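Local coordinates for protein salmonella typhimurium DB7155 bacteriophage DET7 tailspike (Bacteriophage, PDB 2V5I) that probably binds and hydrolyses the O-antigen of its Salmonella host, as the trimeric, beta-helical receptor-binding tailspike of the phage, at residues Q30-V33 with G39-I42; L61-K66 with L75-M80; S84-P89 with L158-A163; V166-A171 with Y178-C183; I189-I194 with G200-E205. One frame throughout, in Å; residues are numbered along the deposited sequence. Where two conformers were deposited one is given.

The five contacts lie in series along the N-terminal part of the parallel beta-helix. Interaction 1 packs a helix on a strand near the N-terminal end; interactions 2 to 5 cross the interior. The centres of interactions 1 and 2 are about 8 Å apart. The centres of interactions 2 and 3 are about 5 Å apart. The centres of interactions 1 and 5 are about 23 Å apart. Strands 39-42, 62-65, 85-92, 167-169 and 187-196 stack as parallel neighbours, the last bending round a corner onto a second face; strands 73-78, 156-161, 176-181 and 202-205 stack opposite. L40 O to N64 N, I63 O to N87 N and A171 O to D192 N are each 2.8 Å, all probable hydrogen bonds.

Interaction 1 (Q30-V33 with G39-I42); sequences QDAV and GLLI
The short helix 29-35 packs here against strand 39-42, near the N-terminal end of the beta-helix, where the helix connects strand 20-22 to strand 39-42, its parallel neighbour. L40 carries the strand's side of the contact and divides its two methyls between neighbouring residues of the helix. L40 CD1 lies against A32 CB at 4.0 Å, and L40 CD2 meets V33 CG2 at 3.8 Å. The leucine thus spreads its fork over two consecutive helical positions. L40 points toward the helix, and its CG is anti to the backbone N (chi1 169°), which carries the branched end forward to the helix. A32 answers with a CB directed at the strand. V33 instead leaves its backbone at a slant to the strand, and makes its contact through CG2, the methyl that stands beside the backbone N. The V33 and L40 side chains cross obliquely. No hydrogen bond links the two segments, so the join is wholly apolar; its three touching residues are buried, and the area they bury together is modest at 103 Å². The nearest CA pair, V33 and L40, is 7.3 Å apart, a separation bridged by side chains alone. Around this contact, V33 also packs on V54 of strand 52-55 and on F56, while A32 rests on Y26. L40 continues onto V21 of strand 20-22 and I63 of strand 62-65, the neighbours of its own strand on each side.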
# COMPACT_ATOMS: atom_id res chain seq x y z
N GLN A 30 1.45 -33.02 -34.04
CA GLN A 30 1.08 -34.32 -33.44
C GLN A 30 2.19 -35.37 -33.56
O GLN A 30 2.48 -36.09 -32.58
CB GLN A 30 -0.20 -34.85 -34.05
CG GLN A 30 -0.65 -36.15 -33.48
CD GLN A 30 -1.04 -36.04 -32.01
OE1 GLN A 30 -2.15 -35.55 -31.69
NE2 GLN A 30 -0.17 -36.55 -31.11
N ASP A 31 2.82 -35.47 -34.74
CA ASP A 31 3.89 -36.43 -34.92
C ASP A 31 5.02 -36.18 -33.92
O ASP A 31 5.59 -37.12 -33.33
CB ASP A 31 4.42 -36.41 -36.35
CG ASP A 31 3.45 -37.06 -37.37
OD1 ASP A 31 2.55 -37.79 -36.92
OD2 ASP A 31 3.60 -36.80 -38.60
N ALA A 32 5.39 -34.91 -33.72
CA ALA A 32 6.46 -34.61 -32.74
C ALA A 32 6.04 -34.98 -31.33
O ALA A 32 6.80 -35.62 -30.59
CB ALA A 32 6.82 -33.13 -32.82
N VAL A 33 4.83 -34.60 -30.96
CA VAL A 33 4.30 -34.87 -29.60
C VAL A 33 4.21 -36.36 -29.33
O VAL A 33 4.52 -36.82 -28.24
CB VAL A 33 2.95 -34.16 -29.36
CG1 VAL A 33 2.27 -34.63 -28.06
CG2 VAL A 33 3.20 -32.68 -29.27
N GLY A 39 11.28 -33.59 -23.16
CA GLY A 39 11.25 -32.28 -23.73
C GLY A 39 10.74 -32.26 -25.16
O GLY A 39 10.77 -33.29 -25.87
N LEU A 40 10.22 -31.10 -25.58
CA LEU A 40 9.82 -30.82 -26.94
C LEU A 40 10.27 -29.40 -27.24
O LEU A 40 9.85 -28.44 -26.58
CB LEU A 40 8.30 -30.92 -27.08
CG LEU A 40 7.63 -30.42 -28.34
CD1 LEU A 40 8.09 -31.23 -29.54
CD2 LEU A 40 6.11 -30.49 -28.21
N LEU A 41 11.08 -29.27 -28.27
CA LEU A 41 11.58 -27.96 -28.73
C LEU A 41 10.82 -27.54 -29.99
O LEU A 41 10.82 -28.26 -30.99
CB LEU A 41 13.07 -28.05 -29.05
CG LEU A 41 13.72 -26.81 -29.68
CD1 LEU A 41 13.76 -25.73 -28.66
CD2 LEU A 41 15.17 -27.09 -30.16
N ILE A 42 10.18 -26.37 -29.94
CA ILE A 42 9.56 -25.75 -31.12
C ILE A 42 10.57 -24.83 -31.77
O ILE A 42 10.72 -23.67 -31.38
CB ILE A 42 8.27 -24.96 -30.76
CG1 ILE A 42 7.33 -25.82 -29.92
CG2 ILE A 42 7.54 -24.52 -32.02
CD1 ILE A 42 6.83 -27.09 -30.54

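Interaction 2 (L61-K66 with L75-M80); sequences LTINCK and LIFNNM
I63 CD1 is the point where the two segments meet, reaching M80 CE at 4.1 Å and F77 CE2 at 4.2 Å. One methyl therefore serves both partners, one sulfur-bearing chain and one aromatic ring. I63 extends fully toward the opposite strand, with chi2 at 179° carrying CD1 away from its own backbone. M80 comes in differently: it starts off to one side of the contact, and a bend at chi3 (77°) swings the terminal methyl round to the isoleucine. The two side chains cross at about a right angle. F77 points inward and offers its CE2 corner, with the methyl lying obliquely to the ring.

I63 and F77 belong to facing walls of a parallel beta-helix, strand 62-65 on one side and strand 73-78 on the other; M80 follows in the loop after strand 73-78. Packing continues within the core, where I63 and M80 both touch I86 and the F77 ring meets that of F56.

The other side is polar, partly exposed and turned to the neighbouring subunits. T62 and N64 lie here. K66, just past the end of strand 62-65, sends NZ into a salt bridge with D38 of a neighbouring subunit and hydrogen bonds to I60 O and T62 OG1 of that same subunit.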
# COMPACT_ATOMS: atom_id res chain seq x y z
N LEU A 61 5.22 -33.11 -20.30
CA LEU A 61 6.25 -32.55 -21.17
C LEU A 61 6.66 -31.16 -20.77
O LEU A 61 5.86 -30.39 -20.22
CB LEU A 61 5.76 -32.53 -22.65
CG LEU A 61 5.41 -33.89 -23.28
CD1 LEU A 61 5.12 -33.73 -24.76
CD2 LEU A 61 6.53 -34.91 -23.03
N THR A 62 7.91 -30.84 -21.06
CA THR A 62 8.43 -29.44 -21.03
C THR A 62 8.56 -28.98 -22.44
O THR A 62 9.43 -29.52 -23.17
CB THR A 62 9.76 -29.44 -20.32
OG1 THR A 62 9.58 -29.97 -19.00
CG2 THR A 62 10.33 -28.05 -20.18
N ILE A 63 7.76 -27.99 -22.84
CA ILE A 63 7.70 -27.53 -24.22
C ILE A 63 8.44 -26.24 -24.21
O ILE A 63 8.01 -25.29 -23.57
CB ILE A 63 6.26 -27.30 -24.75
CG1 ILE A 63 5.39 -28.57 -24.51
CG2 ILE A 63 6.29 -26.89 -26.20
CD1 ILE A 63 3.97 -28.43 -24.97
N ASN A 64 9.57 -26.20 -24.91
CA ASN A 64 10.39 -25.03 -25.04
C ASN A 64 10.18 -24.41 -26.40
O ASN A 64 10.56 -24.99 -27.41
CB ASN A 64 11.86 -25.41 -24.82
CG ASN A 64 12.10 -25.95 -23.44
OD1 ASN A 64 12.60 -27.08 -23.26
ND2 ASN A 64 11.73 -25.20 -22.47
N CYS A 65 9.56 -23.23 -26.45
CA CYS A 65 9.27 -22.62 -27.74
C CYS A 65 10.36 -21.62 -28.11
O CYS A 65 10.71 -20.75 -27.30
CB CYS A 65 7.93 -21.91 -27.72
SG CYS A 65 6.57 -23.02 -27.23
N LYS A 66 10.91 -21.75 -29.32
CA LYS A 66 11.87 -20.79 -29.89
C LYS A 66 11.43 -20.38 -31.30
O LYS A 66 12.24 -20.08 -32.17
CB LYS A 66 13.29 -21.41 -29.90
CG LYS A 66 13.81 -21.69 -28.47
CD LYS A 66 15.28 -22.06 -28.40
CE LYS A 66 15.75 -22.21 -26.94
NZ LYS A 66 17.25 -22.43 -26.82
N LEU A 75 -5.67 -23.77 -31.79
CA LEU A 75 -4.75 -24.89 -31.70
C LEU A 75 -5.05 -25.54 -30.37
O LEU A 75 -4.95 -24.90 -29.33
CB LEU A 75 -3.32 -24.39 -31.78
CG LEU A 75 -2.21 -25.41 -31.64
CD1 LEU A 75 -2.35 -26.54 -32.71
CD2 LEU A 75 -0.85 -24.74 -31.67
N ILE A 76 -5.52 -26.80 -30.40
CA ILE A 76 -6.10 -27.48 -29.23
C ILE A 76 -5.15 -28.53 -28.67
O ILE A 76 -4.77 -29.44 -29.39
CB ILE A 76 -7.45 -28.15 -29.57
CG1 ILE A 76 -8.42 -27.10 -30.12
CG2 ILE A 76 -8.01 -28.92 -28.34
CD1 ILE A 76 -9.62 -27.69 -30.86
N PHE A 77 -4.85 -28.42 -27.37
CA PHE A 77 -3.94 -29.35 -26.68
C PHE A 77 -4.76 -30.17 -25.68
O PHE A 77 -5.25 -29.66 -24.65
CB PHE A 77 -2.85 -28.60 -25.89
CG PHE A 77 -1.71 -28.00 -26.72
CD1 PHE A 77 -1.72 -27.99 -28.11
CD2 PHE A 77 -0.59 -27.45 -26.09
CE1 PHE A 77 -0.62 -27.45 -28.82
CE2 PHE A 77 0.46 -26.94 -26.77
CZ PHE A 77 0.45 -26.91 -28.14
N ASN A 78 -4.89 -31.49 -25.99
CA ASN A 78 -5.63 -32.45 -25.18
C ASN A 78 -4.73 -33.41 -24.46
O ASN A 78 -3.63 -33.74 -24.92
CB ASN A 78 -6.52 -33.31 -26.11
CG ASN A 78 -7.59 -32.51 -26.82
OD1 ASN A 78 -8.41 -31.88 -26.20
ND2 ASN A 78 -7.57 -32.55 -28.16
N ASN A 79 -5.19 -33.85 -23.28
CA ASN A 79 -4.52 -34.86 -22.48
C ASN A 79 -3.08 -34.52 -22.08
O ASN A 79 -2.24 -35.39 -21.96
CB ASN A 79 -4.57 -36.20 -23.20
CG ASN A 79 -5.97 -36.63 -23.51
OD1 ASN A 79 -6.87 -36.50 -22.67
ND2 ASN A 79 -6.16 -37.16 -24.71
N MET A 80 -2.81 -33.24 -21.80
CA MET A 80 -1.53 -32.89 -21.18
C MET A 80 -1.42 -33.48 -19.79
O MET A 80 -2.35 -33.41 -19.00
CB MET A 80 -1.35 -31.38 -21.08
CG MET A 80 -1.38 -30.67 -22.46
SD MET A 80 -0.86 -28.92 -22.42
CE MET A 80 0.89 -29.15 -22.30

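Interaction 3 (S84-P89 with L158-A163); sequences SVINQP and LDIRSA
Apolar contacts alone join the two segments, and all of them run through I86 CD1. This methyl meets I160 CD1 at 3.8 Å and L158 CD2 at 4.3 Å. I86 and I160 reach toward each other tip to tip. In both, CG1 stands anti to the carbonyl carbon and chi2 is close to 180° (175° in I86, 177° in I160), which stretches each chain and puts its terminal methyl in the middle. L158, two residues before I160, also points inward and brings one branch of its fork to the same methyl.

The backbones stand well apart, 11.0 Å between the CA atoms of I86 and I160, as expected for strands on facing walls of a parallel beta-helix. F77 and I168 extend this apolar filling into the adjoining rungs.

The charged pair of the second segment lies on the outward side of strand 156-161. R161 grips D159 side-on with two nitrogens, NE to OD1 at 3.1 Å and NH2 to OD2 at 2.8 Å. Both oxygens lie almost in the guanidinium plane, yet the donors approach from well above the carboxylate plane, about 53° out of it. D159 OD2 has a second cationic partner in R181 NE on the next strand.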
# COMPACT_ATOMS: atom_id res chain seq x y z
N SER A 84 2.99 -30.30 -16.66
CA SER A 84 3.61 -29.88 -17.91
C SER A 84 3.90 -28.36 -17.86
O SER A 84 3.15 -27.62 -17.24
CB SER A 84 2.70 -30.20 -19.10
OG SER A 84 2.55 -31.63 -19.29
N VAL A 85 4.86 -27.92 -18.67
CA VAL A 85 5.26 -26.48 -18.73
C VAL A 85 5.39 -26.12 -20.18
O VAL A 85 6.00 -26.86 -20.92
CB VAL A 85 6.58 -26.23 -17.99
CG1 VAL A 85 7.06 -24.81 -18.19
CG2 VAL A 85 6.38 -26.52 -16.51
N ILE A 86 4.88 -24.96 -20.55
CA ILE A 86 5.06 -24.39 -21.90
C ILE A 86 5.81 -23.08 -21.76
O ILE A 86 5.28 -22.12 -21.22
CB ILE A 86 3.66 -24.16 -22.60
CG1 ILE A 86 2.83 -25.46 -22.56
CG2 ILE A 86 3.88 -23.74 -24.02
CD1 ILE A 86 1.39 -25.29 -23.13
N ASN A 87 7.07 -23.07 -22.20
CA ASN A 87 7.94 -21.89 -22.09
C ASN A 87 7.94 -21.08 -23.37
O ASN A 87 8.23 -21.59 -24.46
CB ASN A 87 9.39 -22.33 -21.81
CG ASN A 87 9.55 -22.96 -20.44
OD1 ASN A 87 9.98 -24.14 -20.28
ND2 ASN A 87 9.20 -22.20 -19.45
N GLN A 88 7.66 -19.78 -23.23
CA GLN A 88 7.78 -18.81 -24.32
C GLN A 88 6.96 -19.08 -25.58
O GLN A 88 7.41 -18.82 -26.70
CB GLN A 88 9.28 -18.51 -24.68
CG GLN A 88 10.12 -17.89 -23.59
CD GLN A 88 11.62 -17.82 -23.94
OE1 GLN A 88 12.38 -18.75 -23.69
NE2 GLN A 88 12.04 -16.71 -24.50
N PRO A 89 5.70 -19.58 -25.41
CA PRO A 89 4.89 -19.75 -26.60
C PRO A 89 4.61 -18.38 -27.22
O PRO A 89 4.60 -17.34 -26.54
CB PRO A 89 3.62 -20.41 -26.08
CG PRO A 89 3.51 -19.90 -24.70
CD PRO A 89 4.94 -19.82 -24.20
N LEU A 158 -4.51 -20.54 -28.29
CA LEU A 158 -4.03 -21.79 -27.67
C LEU A 158 -5.08 -22.27 -26.68
O LEU A 158 -5.33 -21.61 -25.69
CB LEU A 158 -2.66 -21.64 -26.99
CG LEU A 158 -2.07 -22.98 -26.56
CD1 LEU A 158 -1.83 -23.90 -27.74
CD2 LEU A 158 -0.78 -22.69 -25.85
N ASP A 159 -5.69 -23.42 -26.96
CA ASP A 159 -6.87 -23.93 -26.23
C ASP A 159 -6.40 -25.19 -25.49
O ASP A 159 -6.25 -26.25 -26.09
CB ASP A 159 -8.02 -24.19 -27.24
CG ASP A 159 -9.30 -24.69 -26.62
OD1 ASP A 159 -9.26 -25.24 -25.49
OD2 ASP A 159 -10.37 -24.51 -27.29
N ILE A 160 -6.19 -25.08 -24.18
CA ILE A 160 -5.74 -26.20 -23.34
C ILE A 160 -6.96 -26.77 -22.62
O ILE A 160 -7.71 -26.05 -21.98
CB ILE A 160 -4.66 -25.72 -22.38
CG1 ILE A 160 -3.40 -25.35 -23.21
CG2 ILE A 160 -4.35 -26.83 -21.37
CD1 ILE A 160 -2.33 -24.81 -22.42
N ARG A 161 -7.20 -28.08 -22.80
CA ARG A 161 -8.46 -28.69 -22.38
C ARG A 161 -8.29 -29.73 -21.26
O ARG A 161 -7.40 -30.57 -21.32
CB ARG A 161 -9.11 -29.37 -23.59
CG ARG A 161 -9.54 -28.35 -24.55
CD ARG A 161 -10.42 -28.84 -25.58
NE ARG A 161 -10.76 -27.73 -26.44
CZ ARG A 161 -11.52 -27.84 -27.53
NH1 ARG A 161 -12.03 -29.03 -27.86
NH2 ARG A 161 -11.77 -26.76 -28.28
N SER A 162 -9.08 -29.57 -20.21
CA SER A 162 -9.12 -30.53 -19.09
C SER A 162 -7.76 -30.95 -18.53
O SER A 162 -7.48 -32.15 -18.36
CB SER A 162 -9.96 -31.75 -19.49
OG SER A 162 -11.29 -31.38 -19.82
N ALA A 163 -6.94 -29.97 -18.23
CA ALA A 163 -5.61 -30.20 -17.68
C ALA A 163 -5.56 -29.76 -16.20
O ALA A 163 -6.40 -29.00 -15.72
CB ALA A 163 -4.58 -29.45 -18.48

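Interaction 4 (V166-A171 with Y178-C183); sequences VEIRNA and YLFRSC
Y178 opens the second segment by meeting both I168 and A171. Its CD2 touches I168 CD1 at 3.8 Å, while the far end of the ring lies against A171 CB, 3.7 Å from CZ. That methyl makes an off-centre CH-pi contact, 4.2 Å from the ring centroid and 29° off the ring normal. The phenol OH is hydrogen-bonded to G172 O, consistent with holding the far end of the ring beside A171.

L179 turns to the outer surface. F180 points inward again and receives the same isoleucine methyl, its CZ lying 3.6 Å from I168 CD1; the two side chains slide past each other in opposite directions. I168 CD1 therefore touches two aromatic residues, carried there by an extended chain (chi2 -179°). Beyond this contact the F180 ring stacks on F204 of the next rung.

R181 faces outward, where L179 CD2 covers one face of its guanidinium group. That group forms salt bridges to D159 and E205 on the strands flanking its own. C183 places SG at the edge of the F180 ring, in its plane.

The contacts are apolar or CH-pi, with no hydrogen bond between the segments. Cohesion thus comes from burying methyls against aromatic rings, while charges pair away from them: besides R181, R169 grips E167 side-on, NE (2.9 Å) and NH2 (3.0 Å) both on OE1.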
# COMPACT_ATOMS: atom_id res chain seq x y z
N VAL A 166 -0.82 -27.22 -15.17
CA VAL A 166 -0.06 -26.85 -16.36
C VAL A 166 0.26 -25.39 -16.21
O VAL A 166 -0.61 -24.59 -15.84
CB VAL A 166 -0.81 -27.14 -17.64
CG1 VAL A 166 -0.11 -26.51 -18.89
CG2 VAL A 166 -1.03 -28.62 -17.80
N GLU A 167 1.52 -25.05 -16.48
CA GLU A 167 1.99 -23.64 -16.42
C GLU A 167 2.44 -23.18 -17.79
O GLU A 167 3.18 -23.90 -18.46
CB GLU A 167 3.19 -23.52 -15.51
CG GLU A 167 2.82 -23.57 -14.06
CD GLU A 167 3.87 -22.90 -13.16
OE1 GLU A 167 4.95 -22.51 -13.67
OE2 GLU A 167 3.63 -22.79 -11.94
N ILE A 168 2.05 -21.96 -18.15
CA ILE A 168 2.56 -21.27 -19.35
C ILE A 168 3.41 -20.12 -18.83
O ILE A 168 2.97 -19.41 -17.92
CB ILE A 168 1.39 -20.70 -20.19
CG1 ILE A 168 0.61 -21.83 -20.84
CG2 ILE A 168 1.95 -19.76 -21.25
CD1 ILE A 168 -0.55 -21.38 -21.69
N ARG A 169 4.66 -20.03 -19.28
CA ARG A 169 5.57 -19.01 -18.80
C ARG A 169 6.03 -18.11 -19.94
O ARG A 169 6.35 -18.62 -21.03
CB ARG A 169 6.80 -19.67 -18.17
CG ARG A 169 6.46 -20.55 -16.94
CD ARG A 169 7.69 -21.23 -16.37
NE ARG A 169 7.29 -22.17 -15.31
CZ ARG A 169 8.03 -23.19 -14.86
NH1 ARG A 169 9.24 -23.42 -15.37
NH2 ARG A 169 7.55 -23.97 -13.91
N ASN A 170 6.06 -16.80 -19.71
CA ASN A 170 6.63 -15.84 -20.72
C ASN A 170 5.96 -15.91 -22.09
O ASN A 170 6.61 -15.81 -23.16
CB ASN A 170 8.15 -16.08 -20.80
CG ASN A 170 8.83 -15.92 -19.46
OD1 ASN A 170 8.84 -14.81 -18.91
ND2 ASN A 170 9.41 -16.98 -18.93
N ALA A 171 4.63 -16.05 -22.04
CA ALA A 171 3.80 -16.10 -23.28
C ALA A 171 3.81 -14.79 -24.02
O ALA A 171 3.85 -13.71 -23.45
CB ALA A 171 2.37 -16.49 -22.97
N TYR A 178 -5.11 -17.08 -25.02
CA TYR A 178 -4.80 -18.27 -24.31
C TYR A 178 -6.04 -18.65 -23.52
O TYR A 178 -6.58 -17.86 -22.76
CB TYR A 178 -3.61 -17.99 -23.36
CG TYR A 178 -2.33 -17.79 -24.14
CD1 TYR A 178 -1.96 -16.51 -24.63
CD2 TYR A 178 -1.49 -18.87 -24.42
CE1 TYR A 178 -0.80 -16.36 -25.40
CE2 TYR A 178 -0.33 -18.72 -25.19
CZ TYR A 178 0.01 -17.46 -25.64
OH TYR A 178 1.19 -17.37 -26.38
N LEU A 179 -6.54 -19.87 -23.75
CA LEU A 179 -7.84 -20.29 -23.24
C LEU A 179 -7.66 -21.62 -22.57
O LEU A 179 -7.09 -22.53 -23.15
CB LEU A 179 -8.81 -20.44 -24.41
CG LEU A 179 -10.14 -21.13 -24.12
CD1 LEU A 179 -10.92 -20.41 -23.04
CD2 LEU A 179 -10.91 -21.21 -25.39
N PHE A 180 -8.07 -21.72 -21.30
CA PHE A 180 -8.06 -22.97 -20.55
C PHE A 180 -9.50 -23.38 -20.34
O PHE A 180 -10.26 -22.66 -19.66
CB PHE A 180 -7.39 -22.73 -19.20
CG PHE A 180 -5.89 -22.52 -19.28
CD1 PHE A 180 -5.38 -21.26 -19.59
CD2 PHE A 180 -5.04 -23.54 -19.02
CE1 PHE A 180 -4.00 -21.09 -19.70
CE2 PHE A 180 -3.70 -23.37 -19.05
CZ PHE A 180 -3.18 -22.15 -19.37
N ARG A 181 -9.89 -24.57 -20.83
CA ARG A 181 -11.27 -25.05 -20.71
C ARG A 181 -11.27 -26.22 -19.73
O ARG A 181 -10.51 -27.20 -19.92
CB ARG A 181 -11.75 -25.58 -22.06
CG ARG A 181 -11.98 -24.55 -23.12
CD ARG A 181 -12.55 -25.28 -24.31
NE ARG A 181 -12.68 -24.45 -25.50
CZ ARG A 181 -13.72 -23.65 -25.71
NH1 ARG A 181 -14.65 -23.51 -24.78
NH2 ARG A 181 -13.79 -22.92 -26.83
N SER A 182 -12.06 -26.12 -18.67
CA SER A 182 -12.22 -27.15 -17.66
C SER A 182 -10.89 -27.55 -16.98
O SER A 182 -10.67 -28.75 -16.66
CB SER A 182 -12.86 -28.38 -18.28
OG SER A 182 -14.13 -28.04 -18.74
N CYS A 183 -10.03 -26.57 -16.74
CA CYS A 183 -8.75 -26.79 -16.12
C CYS A 183 -8.78 -26.40 -14.65
O CYS A 183 -9.61 -25.60 -14.25
CB CYS A 183 -7.62 -26.01 -16.83
SG CYS A 183 -7.40 -26.60 -18.54

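Interaction 5 (I189-I194 with G200-E205); sequences IDSDSI and GIITFE
I194 and I201 lie alongside one another and slide past in opposite directions, touching through their branch methyls: I194 CG2 to I201 CG2 is 3.6 Å. In each residue CG2 is anti to the backbone N, with chi1 at -60° in I194 and -51° in I201, and this turns the short branch rather than the long one to the shared surface. Both point toward the other segment; their CA atoms are 7.7 Å apart.

I202 is set differently. It sets out obliquely to the other segment, but its extended chain carries CD1 back to it. There CD1 meets S191 OG at 3.9 Å, a packing contact, and lies more loosely beside I194 CD1 at 4.5 Å. S191 points inward, and so does I194 three residues on, after the chain has turned a corner at D190.

Facing outward, D192 forms salt bridges with R165 and K187 of a neighbouring subunit. Inside, I201 and I202 both rest on V222 and I194 packs on Y178, linking this rung to those above and below. Stacked aliphatic residues enclosed by successive coils are characteristic of the parallel beta-helix of P22-like tailspikes.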
# COMPACT_ATOMS: atom_id res chain seq x y z
N ILE A 189 2.14 -17.26 -16.25
CA ILE A 189 3.11 -16.53 -15.51
C ILE A 189 3.97 -15.62 -16.42
O ILE A 189 4.42 -16.03 -17.51
CB ILE A 189 4.08 -17.51 -14.76
CG1 ILE A 189 3.29 -18.37 -13.75
CG2 ILE A 189 5.22 -16.77 -14.11
CD1 ILE A 189 4.00 -19.67 -13.44
N ASP A 190 4.21 -14.38 -15.96
CA ASP A 190 5.14 -13.44 -16.62
C ASP A 190 4.91 -13.24 -18.13
O ASP A 190 5.85 -13.13 -18.92
CB ASP A 190 6.59 -13.86 -16.36
CG ASP A 190 6.93 -13.87 -14.87
OD1 ASP A 190 6.30 -13.12 -14.08
OD2 ASP A 190 7.83 -14.68 -14.48
N SER A 191 3.62 -13.04 -18.48
CA SER A 191 3.27 -12.76 -19.88
C SER A 191 4.01 -11.56 -20.42
O SER A 191 4.16 -10.55 -19.75
CB SER A 191 1.78 -12.52 -19.97
OG SER A 191 1.07 -13.74 -19.60
N ASP A 192 4.47 -11.70 -21.65
CA ASP A 192 5.38 -10.77 -22.28
C ASP A 192 4.66 -9.81 -23.23
O ASP A 192 4.93 -9.79 -24.44
CB ASP A 192 6.39 -11.59 -23.06
CG ASP A 192 7.52 -10.75 -23.57
OD1 ASP A 192 7.72 -9.62 -23.03
OD2 ASP A 192 8.22 -11.22 -24.50
N SER A 193 3.74 -9.02 -22.68
CA SER A 193 3.02 -7.98 -23.46
C SER A 193 2.30 -8.60 -24.65
O SER A 193 2.48 -8.22 -25.82
CB SER A 193 3.95 -6.83 -23.88
OG SER A 193 4.39 -6.17 -22.71
N ILE A 194 1.52 -9.63 -24.35
CA ILE A 194 0.73 -10.32 -25.34
C ILE A 194 -0.21 -9.31 -25.99
O ILE A 194 -0.95 -8.62 -25.29
CB ILE A 194 -0.11 -11.42 -24.70
CG1 ILE A 194 0.75 -12.47 -23.99
CG2 ILE A 194 -0.96 -12.13 -25.78
CD1 ILE A 194 -0.04 -13.39 -23.03
N GLY A 200 -11.05 -12.58 -25.19
CA GLY A 200 -10.27 -12.30 -24.01
C GLY A 200 -8.85 -12.83 -24.14
O GLY A 200 -8.62 -13.86 -24.81
N ILE A 201 -7.90 -12.13 -23.57
CA ILE A 201 -6.50 -12.52 -23.77
C ILE A 201 -6.15 -13.79 -23.05
O ILE A 201 -5.55 -14.68 -23.63
CB ILE A 201 -5.51 -11.37 -23.57
CG1 ILE A 201 -5.95 -10.15 -24.39
CG2 ILE A 201 -4.10 -11.81 -23.95
CD1 ILE A 201 -5.10 -8.94 -24.33
N ILE A 202 -6.43 -13.82 -21.73
CA ILE A 202 -6.27 -15.04 -20.94
C ILE A 202 -7.62 -15.36 -20.30
O ILE A 202 -8.16 -14.51 -19.63
CB ILE A 202 -5.20 -14.87 -19.85
CG1 ILE A 202 -3.86 -14.38 -20.49
CG2 ILE A 202 -5.02 -16.17 -19.06
CD1 ILE A 202 -2.83 -13.79 -19.53
N THR A 203 -8.12 -16.58 -20.51
CA THR A 203 -9.43 -16.96 -20.03
C THR A 203 -9.38 -18.34 -19.37
O THR A 203 -8.78 -19.26 -19.91
CB THR A 203 -10.41 -17.09 -21.25
OG1 THR A 203 -10.50 -15.85 -21.93
CG2 THR A 203 -11.79 -17.55 -20.80
N PHE A 204 -9.93 -18.44 -18.17
CA PHE A 204 -10.19 -19.72 -17.54
C PHE A 204 -11.70 -19.93 -17.55
O PHE A 204 -12.43 -19.26 -16.82
CB PHE A 204 -9.66 -19.67 -16.08
CG PHE A 204 -8.18 -19.63 -15.99
CD1 PHE A 204 -7.43 -20.73 -16.24
CD2 PHE A 204 -7.51 -18.40 -15.72
CE1 PHE A 204 -5.99 -20.67 -16.15
CE2 PHE A 204 -6.12 -18.39 -15.62
CZ PHE A 204 -5.39 -19.49 -15.88
N GLU A 205 -12.14 -20.90 -18.37
CA GLU A 205 -13.54 -21.19 -18.59
C GLU A 205 -13.85 -22.56 -17.96
O GLU A 205 -13.31 -23.58 -18.40
CB GLU A 205 -13.76 -21.23 -20.10
CG GLU A 205 -15.18 -21.57 -20.48
CD GLU A 205 -15.39 -23.08 -20.69
OE1 GLU A 205 -14.86 -23.69 -21.68
OE2 GLU A 205 -16.12 -23.71 -19.88